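Local coordinates for hypothetical protein, IPT/TIG domain protein (Bacteroides ovatus, PDB 4HW6) that is of unknown precise function but probably binds carbohydrate or another nutrient in an auxiliary role, pairing an IPT/TIG domain with a six-bladed beta-propeller, at residues Val167-Gln172 and Cys415-Asp420; Met268-Gly273 and Cys296-Asp301; Pro322-Gly327 and Arg362-Val367. All blocks are in the same frame, centred on the assembly; numbering follows the deposited sequence. Where two conformers were deposited one is given.

Contact 1 of 3, residues Val167-Gln172 and Cys415-Asp420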
ATOM      1  N   VAL A 167       1.844  -8.809  11.017  1.00 16.47           N
ATOM      2  CA  VAL A 167       1.152  -7.665  11.547  1.00 16.34           C
ATOM      3  C   VAL A 167      -0.322  -8.054  11.694  1.00 17.52           C
ATOM      4  O   VAL A 167      -1.004  -8.310  10.701  1.00 17.89           O
ATOM      5  CB  VAL A 167       1.297  -6.430  10.642  1.00 16.76           C
ATOM      6  CG1 VAL A 167       0.530  -5.266  11.220  1.00 17.23           C
ATOM      7  CG2 VAL A 167       2.773  -6.047  10.435  1.00 16.73           C
ATOM      8  N   ASP A 168      -0.786  -8.091  12.937  1.00 18.03           N
ATOM      9  CA  ASP A 168      -2.151  -8.478  13.318  1.00 20.10           C
ATOM     10  C   ASP A 168      -2.906  -7.220  13.724  1.00 20.20           C
ATOM     11  O   ASP A 168      -2.727  -6.700  14.827  1.00 20.62           O
ATOM     12  CB  ASP A 168      -2.055  -9.474  14.473  1.00 23.22           C
ATOM     13  CG  ASP A 168      -3.400  -9.926  15.024  1.00 27.27           C
ATOM     14  OD1 ASP A 168      -4.463  -9.340  14.725  1.00 27.52           O
ATOM     15  OD2 ASP A 168      -3.368 -10.872  15.825  1.00 31.59           O
ATOM     16  N   PHE A 169      -3.772  -6.727  12.847  1.00 20.73           N
ATOM     17  CA  PHE A 169      -4.456  -5.453  13.101  1.00 21.09           C
ATOM     18  C   PHE A 169      -5.518  -5.547  14.195  1.00 23.55           C
ATOM     19  O   PHE A 169      -5.761  -4.575  14.915  1.00 24.78           O
ATOM     20  CB  PHE A 169      -5.065  -4.903  11.803  1.00 21.31           C
ATOM     21  CG  PHE A 169      -4.059  -4.327  10.845  1.00 20.76           C
ATOM     22  CD1 PHE A 169      -3.352  -5.145   9.975  1.00 20.45           C
ATOM     23  CD2 PHE A 169      -3.815  -2.963  10.800  1.00 21.76           C
ATOM     24  CE1 PHE A 169      -2.428  -4.634   9.080  1.00 21.54           C
ATOM     25  CE2 PHE A 169      -2.905  -2.442   9.889  1.00 20.96           C
ATOM     26  CZ  PHE A 169      -2.196  -3.271   9.031  1.00 20.40           C
ATOM     27  N   VAL A 170      -6.165  -6.712  14.321  1.00 23.21           N
ATOM     28  CA  VAL A 170      -7.241  -6.882  15.300  1.00 25.02           C
ATOM     29  C   VAL A 170      -6.642  -6.775  16.706  1.00 26.12           C
ATOM     30  O   VAL A 170      -7.181  -6.087  17.566  1.00 27.06           O
ATOM     31  CB  VAL A 170      -7.971  -8.234  15.119  1.00 25.30           C
ATOM     32  CG1 VAL A 170      -8.869  -8.573  16.315  1.00 27.02           C
ATOM     33  CG2 VAL A 170      -8.779  -8.216  13.825  1.00 25.81           C
ATOM     34  N   ASN A 171      -5.513  -7.447  16.920  1.00 24.75           N
ATOM     35  CA  ASN A 171      -4.845  -7.428  18.223  1.00 26.23           C
ATOM     36  C   ASN A 171      -3.748  -6.363  18.348  1.00 24.47           C
ATOM     37  O   ASN A 171      -3.142  -6.225  19.413  1.00 25.47           O
ATOM     38  CB  ASN A 171      -4.294  -8.810  18.522  1.00 26.87           C
ATOM     39  CG  ASN A 171      -5.391  -9.832  18.616  1.00 29.17           C
ATOM     40  OD1 ASN A 171      -6.314  -9.646  19.385  1.00 30.38           O
ATOM     41  ND2 ASN A 171      -5.341 -10.870  17.777  1.00 29.42           N
ATOM     42  N   GLN A 172      -3.516  -5.615  17.270  1.00 23.39           N
ATOM     43  CA  GLN A 172      -2.502  -4.567  17.254  0.50 22.50           C
ATOM     44  C   GLN A 172      -1.170  -5.132  17.772  1.00 22.02           C
ATOM     45  O   GLN A 172      -0.578  -4.619  18.716  1.00 21.22           O
ATOM     46  CB  GLN A 172      -2.980  -3.369  18.071  0.50 23.71           C
ATOM     47  CG  GLN A 172      -4.304  -2.796  17.583  0.50 24.13           C
ATOM     48  CD  GLN A 172      -4.117  -1.819  16.442  0.50 23.20           C
ATOM     49  OE1 GLN A 172      -3.551  -0.744  16.635  0.50 23.09           O
ATOM     50  NE2 GLN A 172      -4.609  -2.172  15.251  0.50 24.01           N
ATOM     51  N   CYS A 415      -4.558   3.056   2.220  1.00 18.47           N
ATOM     52  CA  CYS A 415      -3.180   3.519   2.421  1.00 18.18           C
ATOM     53  C   CYS A 415      -2.205   2.486   1.920  1.00 16.31           C
ATOM     54  O   CYS A 415      -2.549   1.305   1.808  1.00 18.02           O
ATOM     55  CB  CYS A 415      -2.943   3.810   3.911  1.00 18.26           C
ATOM     56  SG  CYS A 415      -3.163   2.372   4.998  1.00 21.70           S
ATOM     57  N   PHE A 416      -0.997   2.931   1.577  1.00 15.29           N
ATOM     58  CA  PHE A 416       0.097   2.033   1.292  1.00 15.01           C
ATOM     59  C   PHE A 416       0.924   1.780   2.561  1.00 15.35           C
ATOM     60  O   PHE A 416       1.104   2.698   3.383  1.00 15.63           O
ATOM     61  CB  PHE A 416       1.063   2.632   0.279  1.00 14.95           C
ATOM     62  CG  PHE A 416       0.511   2.761  -1.108  1.00 15.89           C
ATOM     63  CD1 PHE A 416      -0.142   3.906  -1.496  1.00 17.92           C
ATOM     64  CD2 PHE A 416       0.670   1.734  -2.027  1.00 16.72           C
ATOM     65  CE1 PHE A 416      -0.640   4.039  -2.781  1.00 19.19           C
ATOM     66  CE2 PHE A 416       0.163   1.863  -3.320  1.00 17.65           C
ATOM     67  CZ  PHE A 416      -0.476   3.008  -3.686  1.00 18.64           C
ATOM     68  N   TYR A 417       1.483   0.575   2.671  1.00 15.35           N
ATOM     69  CA  TYR A 417       2.572   0.282   3.624  1.00 14.68           C
ATOM     70  C   TYR A 417       3.823   0.023   2.793  1.00 15.72           C
ATOM     71  O   TYR A 417       3.767  -0.697   1.787  1.00 15.42           O
ATOM     72  CB  TYR A 417       2.270  -0.920   4.545  1.00 15.03           C
ATOM     73  CG  TYR A 417       0.970  -0.741   5.270  1.00 16.16           C
ATOM     74  CD1 TYR A 417       0.776   0.337   6.131  1.00 16.72           C
ATOM     75  CD2 TYR A 417      -0.084  -1.621   5.065  1.00 17.86           C
ATOM     76  CE1 TYR A 417      -0.446   0.547   6.734  1.00 18.72           C
ATOM     77  CE2 TYR A 417      -1.298  -1.432   5.681  1.00 18.82           C
ATOM     78  CZ  TYR A 417      -1.476  -0.356   6.521  1.00 18.40           C
ATOM     79  OH  TYR A 417      -2.705  -0.166   7.097  1.00 19.45           O
ATOM     80  N   ILE A 418       4.931   0.633   3.197  1.00 15.32           N
ATOM     81  CA  ILE A 418       6.215   0.497   2.542  1.00 13.97           C
ATOM     82  C   ILE A 418       7.226  -0.064   3.530  1.00 14.14           C
ATOM     83  O   ILE A 418       7.399   0.493   4.621  1.00 13.35           O
ATOM     84  CB  ILE A 418       6.765   1.865   2.078  1.00 14.68           C
ATOM     85  CG1 ILE A 418       5.714   2.626   1.234  1.00 16.82           C
ATOM     86  CG2 ILE A 418       8.103   1.687   1.333  1.00 13.74           C
ATOM     87  CD1 ILE A 418       5.346   1.954  -0.070  1.00 18.14           C
ATOM     88  N   GLY A 419       7.890  -1.153   3.146  1.00 13.10           N
ATOM     89  CA  GLY A 419       8.972  -1.711   3.933  1.00 14.99           C
ATOM     90  C   GLY A 419      10.237  -0.974   3.585  1.00 14.96           C
ATOM     91  O   GLY A 419      10.859  -1.204   2.529  1.00 15.98           O
ATOM     92  N   ASP A 420      10.607  -0.069   4.474  1.00 14.45           N
ATOM     93  CA  ASP A 420      11.706   0.857   4.262  1.00 13.98           C
ATOM     94  C   ASP A 420      12.927   0.259   4.957  1.00 15.28           C
ATOM     95  O   ASP A 420      13.238   0.573   6.106  1.00 16.71           O
ATOM     96  CB  ASP A 420      11.282   2.198   4.832  1.00 14.50           C
ATOM     97  CG  ASP A 420      12.207   3.333   4.470  1.00 15.74           C
ATOM     98  OD1 ASP A 420      12.978   3.184   3.520  1.00 17.06           O
ATOM     99  OD2 ASP A 420      12.071   4.415   5.104  1.00 19.17           O
TER
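Phe169 and Tyr417 reach for each other from opposite directions, and the meeting is made by the far ends of their rings. The hydroxyl oxygen of the tyrosine leads: OH of Tyr417 lies 3.6 Å from CE2 of Phe169, while CZ of Phe169 stands 3.9 Å from CZ of Tyr417. The ring planes are inclined at 36° with centroids 5.9 Å apart, an oblique pair. On Phe169, CG lies anti to the carbonyl carbon (chi1 -74°), which sends the ring off its turn and into the protein. In the six-bladed propeller this joins two blades, since strand 164-168 ends at this turn and strand 415-420 belongs to the blade that strand 109-115 completes from the N-terminal side of the ring. Tyr417 stacks on Phe114 of that strand and gives its polar end to Asp410, so the phenol oxygen beside Phe169 is already satisfied. The turn has its own ties: Asp168 OD1 accepts the backbone N of Asn171 at 3.1 Å, forming an Asx motif, and NE2 of Gln172 meets a lone pair of Phe169 O at 2.7 Å, nearly straight at 177°.

Contact 2 of 3, residues Met268-Gly273 and Cys296-Asp301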
HETATM    1  N   MSE A 268      10.939 -19.626 -21.892  1.00 16.88           N
HETATM    2  CA  MSE A 268      12.325 -19.170 -21.721  0.50 17.05           C
HETATM    3  C   MSE A 268      12.337 -17.688 -21.375  1.00 17.94           C
HETATM    4  O   MSE A 268      11.470 -16.921 -21.806  1.00 17.72           O
HETATM    5  CB  MSE A 268      13.151 -19.370 -22.997  0.50 19.02           C
HETATM    6  CG  MSE A 268      13.369 -20.815 -23.387  0.50 20.91           C
HETATM    7 SE   MSE A 268      14.292 -21.837 -22.019  0.38 21.94          SE
HETATM    8  CE  MSE A 268      15.935 -20.822 -21.706  0.50 24.51           C
HETATM    9  N   MSE A 269      13.345 -17.289 -20.610  1.00 16.43           N
HETATM   10  CA  MSE A 269      13.632 -15.888 -20.345  1.00 16.60           C
HETATM   11  C   MSE A 269      14.989 -15.551 -20.940  1.00 16.65           C
HETATM   12  O   MSE A 269      15.803 -16.428 -21.242  1.00 15.29           O
HETATM   13  CB  MSE A 269      13.615 -15.591 -18.837  1.00 16.16           C
HETATM   14  CG  MSE A 269      12.220 -15.465 -18.257  1.00 19.17           C
HETATM   15 SE   MSE A 269      12.259 -15.111 -16.330  0.75 14.23          SE
HETATM   16  CE  MSE A 269      13.188 -13.394 -16.437  1.00 17.59           C
ATOM     17  N   ASP A 270      15.237 -14.264 -21.119  1.00 15.62           N
ATOM     18  CA  ASP A 270      16.467 -13.827 -21.749  1.00 16.90           C
ATOM     19  C   ASP A 270      17.615 -13.609 -20.744  1.00 15.44           C
ATOM     20  O   ASP A 270      18.727 -13.270 -21.143  1.00 16.36           O
ATOM     21  CB  ASP A 270      16.216 -12.562 -22.594  1.00 16.51           C
ATOM     22  CG  ASP A 270      15.848 -11.342 -21.761  1.00 18.83           C
ATOM     23  OD1 ASP A 270      15.865 -11.360 -20.507  1.00 17.20           O
ATOM     24  OD2 ASP A 270      15.528 -10.319 -22.393  1.00 17.32           O
ATOM     25  N   THR A 271      17.327 -13.821 -19.461  1.00 15.00           N
ATOM     26  CA  THR A 271      18.256 -13.550 -18.352  1.00 14.77           C
ATOM     27  C   THR A 271      18.063 -14.585 -17.255  1.00 15.67           C
ATOM     28  O   THR A 271      16.957 -15.017 -16.980  1.00 14.42           O
ATOM     29  CB  THR A 271      17.977 -12.136 -17.783  1.00 15.48           C
ATOM     30  OG1 THR A 271      18.064 -11.189 -18.852  1.00 17.25           O
ATOM     31  CG2 THR A 271      18.972 -11.716 -16.665  1.00 15.02           C
ATOM     32  N   LYS A 272      19.164 -14.980 -16.634  1.00 15.39           N
ATOM     33  CA  LYS A 272      19.121 -15.793 -15.417  1.00 14.53           C
ATOM     34  C   LYS A 272      20.155 -15.221 -14.466  1.00 16.47           C
ATOM     35  O   LYS A 272      20.765 -14.184 -14.739  1.00 14.53           O
ATOM     36  CB  LYS A 272      19.429 -17.258 -15.730  1.00 15.38           C
ATOM     37  CG  LYS A 272      20.805 -17.516 -16.333  1.00 18.82           C
ATOM     38  CD  LYS A 272      21.081 -19.001 -16.513  1.00 23.18           C
ATOM     39  CE  LYS A 272      22.440 -19.232 -17.152  1.00 29.96           C
ATOM     40  NZ  LYS A 272      22.753 -20.681 -17.175  1.00 34.57           N
ATOM     41  N   GLY A 273      20.364 -15.885 -13.346  1.00 16.54           N
ATOM     42  CA  GLY A 273      21.464 -15.506 -12.455  1.00 17.80           C
ATOM     43  C   GLY A 273      21.212 -14.215 -11.709  1.00 17.05           C
ATOM     44  O   GLY A 273      22.140 -13.465 -11.405  1.00 18.64           O
ATOM     45  N   CYS A 296      14.822  -3.228 -14.833  1.00 12.10           N
ATOM     46  CA  CYS A 296      13.793  -3.157 -15.869  1.00 12.55           C
ATOM     47  C   CYS A 296      12.636  -4.052 -15.496  1.00 13.20           C
ATOM     48  O   CYS A 296      12.736  -4.878 -14.571  1.00 12.47           O
ATOM     49  CB  CYS A 296      14.374  -3.461 -17.239  1.00 12.77           C
ATOM     50  SG  CYS A 296      15.181  -5.049 -17.339  1.00 14.80           S
ATOM     51  N   ILE A 297      11.501  -3.807 -16.145  1.00 12.39           N
ATOM     52  CA  ILE A 297      10.300  -4.585 -15.942  1.00 11.80           C
ATOM     53  C   ILE A 297       9.841  -5.114 -17.308  1.00 11.66           C
ATOM     54  O   ILE A 297       9.761  -4.361 -18.286  1.00 12.64           O
ATOM     55  CB  ILE A 297       9.166  -3.750 -15.288  1.00 12.17           C
ATOM     56  CG1 ILE A 297       9.585  -3.226 -13.909  1.00 12.35           C
ATOM     57  CG2 ILE A 297       7.880  -4.594 -15.198  1.00 12.15           C
ATOM     58  CD1 ILE A 297       8.588  -2.257 -13.268  1.00 12.52           C
ATOM     59  N   TYR A 298       9.561  -6.407 -17.366  1.00 11.48           N
ATOM     60  CA  TYR A 298       9.027  -7.043 -18.556  1.00 11.99           C
ATOM     61  C   TYR A 298       7.596  -7.474 -18.288  1.00 12.68           C
ATOM     62  O   TYR A 298       7.153  -7.571 -17.124  1.00 13.52           O
ATOM     63  CB  TYR A 298       9.825  -8.312 -18.888  1.00 13.85           C
ATOM     64  CG  TYR A 298      11.167  -8.167 -19.562  1.00 13.12           C
ATOM     65  CD1 TYR A 298      12.162  -7.354 -19.044  1.00 13.09           C
ATOM     66  CD2 TYR A 298      11.474  -8.932 -20.690  1.00 13.74           C
ATOM     67  CE1 TYR A 298      13.423  -7.282 -19.640  1.00 13.15           C
ATOM     68  CE2 TYR A 298      12.722  -8.848 -21.294  1.00 14.15           C
ATOM     69  CZ  TYR A 298      13.698  -8.015 -20.757  1.00 13.39           C
ATOM     70  OH  TYR A 298      14.957  -7.966 -21.358  1.00 14.67           O
ATOM     71  N   ARG A 299       6.883  -7.762 -19.377  1.00 13.18           N
ATOM     72  CA  ARG A 299       5.549  -8.357 -19.296  0.50 12.82           C
ATOM     73  C   ARG A 299       5.538  -9.726 -19.981  1.00 13.39           C
ATOM     74  O   ARG A 299       6.116  -9.902 -21.063  1.00 14.32           O
ATOM     75  CB  ARG A 299       4.514  -7.423 -19.943  0.50 13.43           C
ATOM     76  CG  ARG A 299       3.156  -8.067 -20.231  0.50 13.55           C
ATOM     77  CD  ARG A 299       2.063  -7.040 -20.414  0.50 14.10           C
ATOM     78  NE  ARG A 299       0.954  -7.532 -21.216  0.50 14.56           N
ATOM     79  CZ  ARG A 299      -0.115  -6.804 -21.539  0.50 15.77           C
ATOM     80  NH1 ARG A 299      -0.210  -5.558 -21.118  0.50 16.03           N
ATOM     81  NH2 ARG A 299      -1.083  -7.313 -22.292  0.50 15.94           N
ATOM     82  N   VAL A 300       4.835 -10.678 -19.372  1.00 13.74           N
ATOM     83  CA  VAL A 300       4.620 -12.006 -19.958  1.00 13.75           C
ATOM     84  C   VAL A 300       3.109 -12.250 -20.065  1.00 14.48           C
ATOM     85  O   VAL A 300       2.373 -12.191 -19.077  1.00 15.00           O
ATOM     86  CB  VAL A 300       5.358 -13.111 -19.185  1.00 12.79           C
ATOM     87  CG1 VAL A 300       4.967 -13.129 -17.703  1.00 13.21           C
ATOM     88  CG2 VAL A 300       5.118 -14.451 -19.876  1.00 13.42           C
ATOM     89  N   ASP A 301       2.633 -12.444 -21.281  1.00 15.12           N
ATOM     90  CA  ASP A 301       1.222 -12.665 -21.532  1.00 17.12           C
ATOM     91  C   ASP A 301       0.824 -14.115 -21.277  1.00 17.82           C
ATOM     92  O   ASP A 301       1.625 -15.033 -21.483  1.00 18.44           O
ATOM     93  CB  ASP A 301       0.875 -12.295 -22.980  1.00 18.27           C
ATOM     94  CG  ASP A 301       0.943 -10.782 -23.250  1.00 24.75           C
ATOM     95  OD1 ASP A 301       0.558  -9.992 -22.385  1.00 23.99           O
ATOM     96  OD2 ASP A 301       1.365 -10.388 -24.347  1.00 31.08           O
TER
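On Asp270, CG sits between the backbone N and the carbonyl carbon (chi1 67°), while the ring of Tyr298 swings out beside its own backbone N (chi1 -78°); these turns bring the carboxylate and the phenol hydroxyl together from opposite directions. The pair ties a propeller blade to the linker that enters it: 268-273 is the loop leading from strand 265-268 of one blade to strand 276-280 of the next, and Tyr298 stands on strand 296-301 of that second blade. The phenol donates its proton to the syn lone pair of the acid, with Tyr298 OH 2.6 Å from Asp270 OD2. The carboxylate approaches near the plane of the ring at its edge, yet its own plane stands at 85° to it. Tyr291, whose ring stacks on Tyr298, adds a hydroxyl bond to OD1 of Asp270, so both acid oxygens are engaged by neighbouring tyrosines. A phenylalanine in place of Tyr298 would probably leave OD2 of Asp270 without this short bond and the loop more loosely tied to the blade. Within the loop, Thr271 OG1 donates to Asp270 OD1 over 2.8 Å, from above the carboxylate plane.

Contact 3 of 3, residues Pro322-Gly327 and Arg362-Val367. With EDO (1,2-ethanediol), chain G.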
ATOM      1  N   PRO A 322      21.190   1.111 -14.615  1.00 13.02           N
ATOM      2  CA  PRO A 322      20.493   1.713 -13.474  1.00 13.73           C
ATOM      3  C   PRO A 322      20.451   3.235 -13.549  1.00 15.67           C
ATOM      4  O   PRO A 322      21.393   3.882 -14.028  1.00 16.07           O
ATOM      5  CB  PRO A 322      21.327   1.250 -12.270  1.00 14.62           C
ATOM      6  CG  PRO A 322      22.711   1.091 -12.835  1.00 15.28           C
ATOM      7  CD  PRO A 322      22.490   0.529 -14.214  1.00 14.89           C
ATOM      8  N   GLY A 323      19.372   3.807 -13.045  1.00 15.90           N
ATOM      9  CA  GLY A 323      19.243   5.242 -12.976  1.00 15.49           C
ATOM     10  C   GLY A 323      17.889   5.616 -12.411  1.00 14.39           C
ATOM     11  O   GLY A 323      17.028   4.754 -12.218  1.00 14.13           O
ATOM     12  N   TRP A 324      17.726   6.906 -12.137  1.00 15.39           N
ATOM     13  CA  TRP A 324      16.449   7.461 -11.712  1.00 15.98           C
ATOM     14  C   TRP A 324      16.020   8.457 -12.777  1.00 15.69           C
ATOM     15  O   TRP A 324      16.379   9.636 -12.741  1.00 14.31           O
ATOM     16  CB  TRP A 324      16.527   8.126 -10.336  1.00 17.12           C
ATOM     17  CG  TRP A 324      15.199   8.708  -9.948  1.00 15.37           C
ATOM     18  CD1 TRP A 324      14.070   8.039  -9.683  1.00 15.84           C
ATOM     19  CD2 TRP A 324      14.887  10.088  -9.854  1.00 16.02           C
ATOM     20  NE1 TRP A 324      13.054   8.905  -9.396  1.00 15.39           N
ATOM     21  CE2 TRP A 324      13.532  10.181  -9.486  1.00 16.69           C
ATOM     22  CE3 TRP A 324      15.630  11.264 -10.032  1.00 17.51           C
ATOM     23  CZ2 TRP A 324      12.889  11.403  -9.308  1.00 19.69           C
ATOM     24  CZ3 TRP A 324      14.995  12.482  -9.840  1.00 22.31           C
ATOM     25  CH2 TRP A 324      13.637  12.535  -9.464  1.00 22.30           C
ATOM     26  N   VAL A 325      15.284   7.963 -13.768  1.00 14.08           N
ATOM     27  CA  VAL A 325      14.810   8.781 -14.863  1.00 14.63           C
ATOM     28  C   VAL A 325      13.341   8.408 -15.116  1.00 14.85           C
ATOM     29  O   VAL A 325      13.022   7.271 -15.493  1.00 13.98           O
ATOM     30  CB  VAL A 325      15.646   8.588 -16.148  1.00 17.14           C
ATOM     31  CG1 VAL A 325      15.073   9.434 -17.274  1.00 18.97           C
ATOM     32  CG2 VAL A 325      17.121   8.920 -15.907  1.00 18.87           C
ATOM     33  N   ASP A 326      12.445   9.358 -14.855  1.00 16.54           N
ATOM     34  CA  ASP A 326      11.036   9.159 -15.205  1.00 16.48           C
ATOM     35  C   ASP A 326      10.869   9.338 -16.709  1.00 17.73           C
ATOM     36  O   ASP A 326      11.633  10.076 -17.354  1.00 17.36           O
ATOM     37  CB  ASP A 326      10.124  10.108 -14.430  1.00 18.28           C
ATOM     38  CG  ASP A 326      10.053   9.795 -12.932  1.00 19.28           C
ATOM     39  OD1 ASP A 326      10.262   8.657 -12.518  1.00 18.99           O
ATOM     40  OD2 ASP A 326       9.730  10.709 -12.156  1.00 27.75           O
ATOM     41  N   GLY A 327       9.870   8.676 -17.287  1.00 17.43           N
ATOM     42  CA  GLY A 327       9.574   8.858 -18.696  1.00 19.23           C
ATOM     43  C   GLY A 327       8.820   7.675 -19.261  1.00 17.19           C
ATOM     44  O   GLY A 327       8.224   6.878 -18.525  1.00 16.35           O
ATOM     45  N   ARG A 362      14.315   0.388  -5.069  1.00 13.82           N
ATOM     46  CA  ARG A 362      15.101   0.353  -3.864  1.00 13.35           C
ATOM     47  C   ARG A 362      16.296   1.285  -3.891  1.00 12.63           C
ATOM     48  O   ARG A 362      16.577   2.000  -2.903  1.00 13.44           O
ATOM     49  CB  ARG A 362      15.534  -1.090  -3.589  1.00 14.48           C
ATOM     50  CG  ARG A 362      16.378  -1.284  -2.347  1.00 16.64           C
ATOM     51  CD  ARG A 362      16.733  -2.745  -2.178  1.00 18.57           C
ATOM     52  NE  ARG A 362      17.816  -2.954  -1.208  1.00 19.40           N
ATOM     53  CZ  ARG A 362      17.704  -3.502   0.012  1.00 23.92           C
ATOM     54  NH1 ARG A 362      16.541  -3.881   0.538  1.00 21.68           N
ATOM     55  NH2 ARG A 362      18.807  -3.662   0.742  1.00 23.90           N
ATOM     56  N   ASP A 363      16.995   1.321  -5.008  1.00 12.69           N
ATOM     57  CA  ASP A 363      18.257   2.054  -5.070  1.00 13.08           C
ATOM     58  C   ASP A 363      18.170   3.485  -5.569  1.00 13.51           C
ATOM     59  O   ASP A 363      19.133   4.226  -5.433  1.00 13.02           O
ATOM     60  CB  ASP A 363      19.308   1.224  -5.818  1.00 15.52           C
ATOM     61  CG  ASP A 363      19.588  -0.100  -5.116  1.00 22.72           C
ATOM     62  OD1 ASP A 363      19.820  -0.105  -3.906  1.00 21.44           O
ATOM     63  OD2 ASP A 363      19.521  -1.154  -5.756  1.00 23.25           O
ATOM     64  N   SER A 364      16.998   3.901  -6.067  1.00 12.30           N
ATOM     65  CA  SER A 364      16.695   5.316  -6.224  1.00 13.59           C
ATOM     66  C   SER A 364      15.948   5.876  -5.014  1.00 12.26           C
ATOM     67  O   SER A 364      15.718   7.090  -4.938  1.00 13.19           O
ATOM     68  CB  SER A 364      15.883   5.590  -7.492  1.00 14.34           C
ATOM     69  OG  SER A 364      14.574   5.086  -7.362  1.00 16.12           O
ATOM     70  N   HIS A 365      15.589   4.985  -4.081  1.00 11.76           N
ATOM     71  CA  HIS A 365      14.918   5.314  -2.812  1.00 11.32           C
ATOM     72  C   HIS A 365      13.540   5.937  -3.022  1.00 12.14           C
ATOM     73  O   HIS A 365      13.132   6.873  -2.303  1.00 12.73           O
ATOM     74  CB  HIS A 365      15.807   6.181  -1.927  1.00 11.55           C
ATOM     75  CG  HIS A 365      17.192   5.630  -1.771  1.00 12.69           C
ATOM     76  ND1 HIS A 365      17.499   4.648  -0.849  1.00 12.96           N
ATOM     77  CD2 HIS A 365      18.352   5.938  -2.401  1.00 12.81           C
ATOM     78  CE1 HIS A 365      18.785   4.366  -0.933  1.00 12.50           C
ATOM     79  NE2 HIS A 365      19.321   5.104  -1.894  1.00 12.35           N
ATOM     80  N   THR A 366      12.793   5.376  -3.972  1.00 12.88           N
ATOM     81  CA  THR A 366      11.483   5.890  -4.313  1.00 12.60           C
ATOM     82  C   THR A 366      10.418   4.804  -4.402  1.00 13.15           C
ATOM     83  O   THR A 366      10.704   3.598  -4.556  1.00 13.19           O
ATOM     84  CB  THR A 366      11.523   6.649  -5.662  1.00 13.00           C
ATOM     85  OG1 THR A 366      12.032   5.776  -6.687  1.00 13.92           O
ATOM     86  CG2 THR A 366      12.401   7.890  -5.569  1.00 13.33           C
ATOM     87  N   VAL A 367       9.179   5.252  -4.306  1.00 12.43           N
ATOM     88  CA  VAL A 367       8.031   4.504  -4.759  1.00 13.50           C
ATOM     89  C   VAL A 367       7.645   5.117  -6.110  1.00 13.07           C
ATOM     90  O   VAL A 367       7.517   6.347  -6.232  1.00 12.71           O
ATOM     91  CB  VAL A 367       6.857   4.584  -3.764  1.00 13.73           C
ATOM     92  CG1 VAL A 367       5.641   3.824  -4.308  1.00 13.62           C
ATOM     93  CG2 VAL A 367       7.267   4.018  -2.382  1.00 15.30           C
TER
HETATM   94  C1  EDO G 503      24.111   6.170 -10.849  1.00 32.84           C
HETATM   95  O1  EDO G 503      25.473   5.696 -10.890  1.00 31.63           O
HETATM   96  C2  EDO G 503      23.187   5.153 -11.518  1.00 28.65           C
HETATM   97  O2  EDO G 503      23.463   5.101 -12.927  1.00 27.03           O
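Trp324 lays the pyrrole side of its indole and its own CB against the methylene of Ser364, with CD1 of Trp324 3.8 Å from CB of Ser364 and the tryptophan CB at 3.9 Å from that same serine carbon. Further along the indole, Thr366 offers its methyl: CG2 of Thr366 comes to 4.0 Å from NE1 of Trp324, the two side chains crossing at about a right angle. Both approaches are oblique to the ring. The indole reaches this place because CG is anti to the backbone N (chi1 179°), extending it from the loop 322-327 toward the hairpin.

That hairpin joins strands 355-361 and 366-370 of a propeller blade, and 322-327 runs into strand 327-328 at the outer margin of the same blade. The turn carries a G1 beta bulge, with His365 and Thr366 both facing Asp361 and His365 in the positive-phi conformation (phi 63°). Polar links run alongside the packing: Thr366 OG1 donates to Ser364 OG at 2.7 Å, and Ser364 OG in turn bonds Asp361. NE1 of Trp324 has its partner in Thr378, while Arg382 makes a cation-pi contact with the indole and also holds the carbonyl of Ser364. A 1,2-ethanediol, probably from the crystallisation liquor, places O2 2.6 Å from Pro322 O.

Between the two segments the contact is thus van der Waals packing, with the hydroxyls and the indole N-H bonded within the hairpin or to strand 375-380, so the NE1 bond to Thr378 probably sets the rotation of the indole, while the hydroxyl chain from Thr366 to Asp361 holds the surface it packs on.

In the fold
The three contacts sample different joints of one propeller. Contact 1 joins residues far apart in sequence, and both other contacts fall within the span of chain it brackets; contact 2 is complete before contact 3 begins. Contacts 1 and 3 have centres 25 Å apart yet touch directly, Ile418 CD1 packing on Val367 CG2 at 3.6 Å where the strands of their blades face each other. Contact 2 touches neither: its nearest atoms are about 8 Å from contact 3 and about 14 Å from contact 1. Contact 1 lies closest to the centre of the chain, about 9 Å from it, against about 25 Å for contact 2. The ethanediol sits beside contact 3 and does not by itself mark a nutrient site.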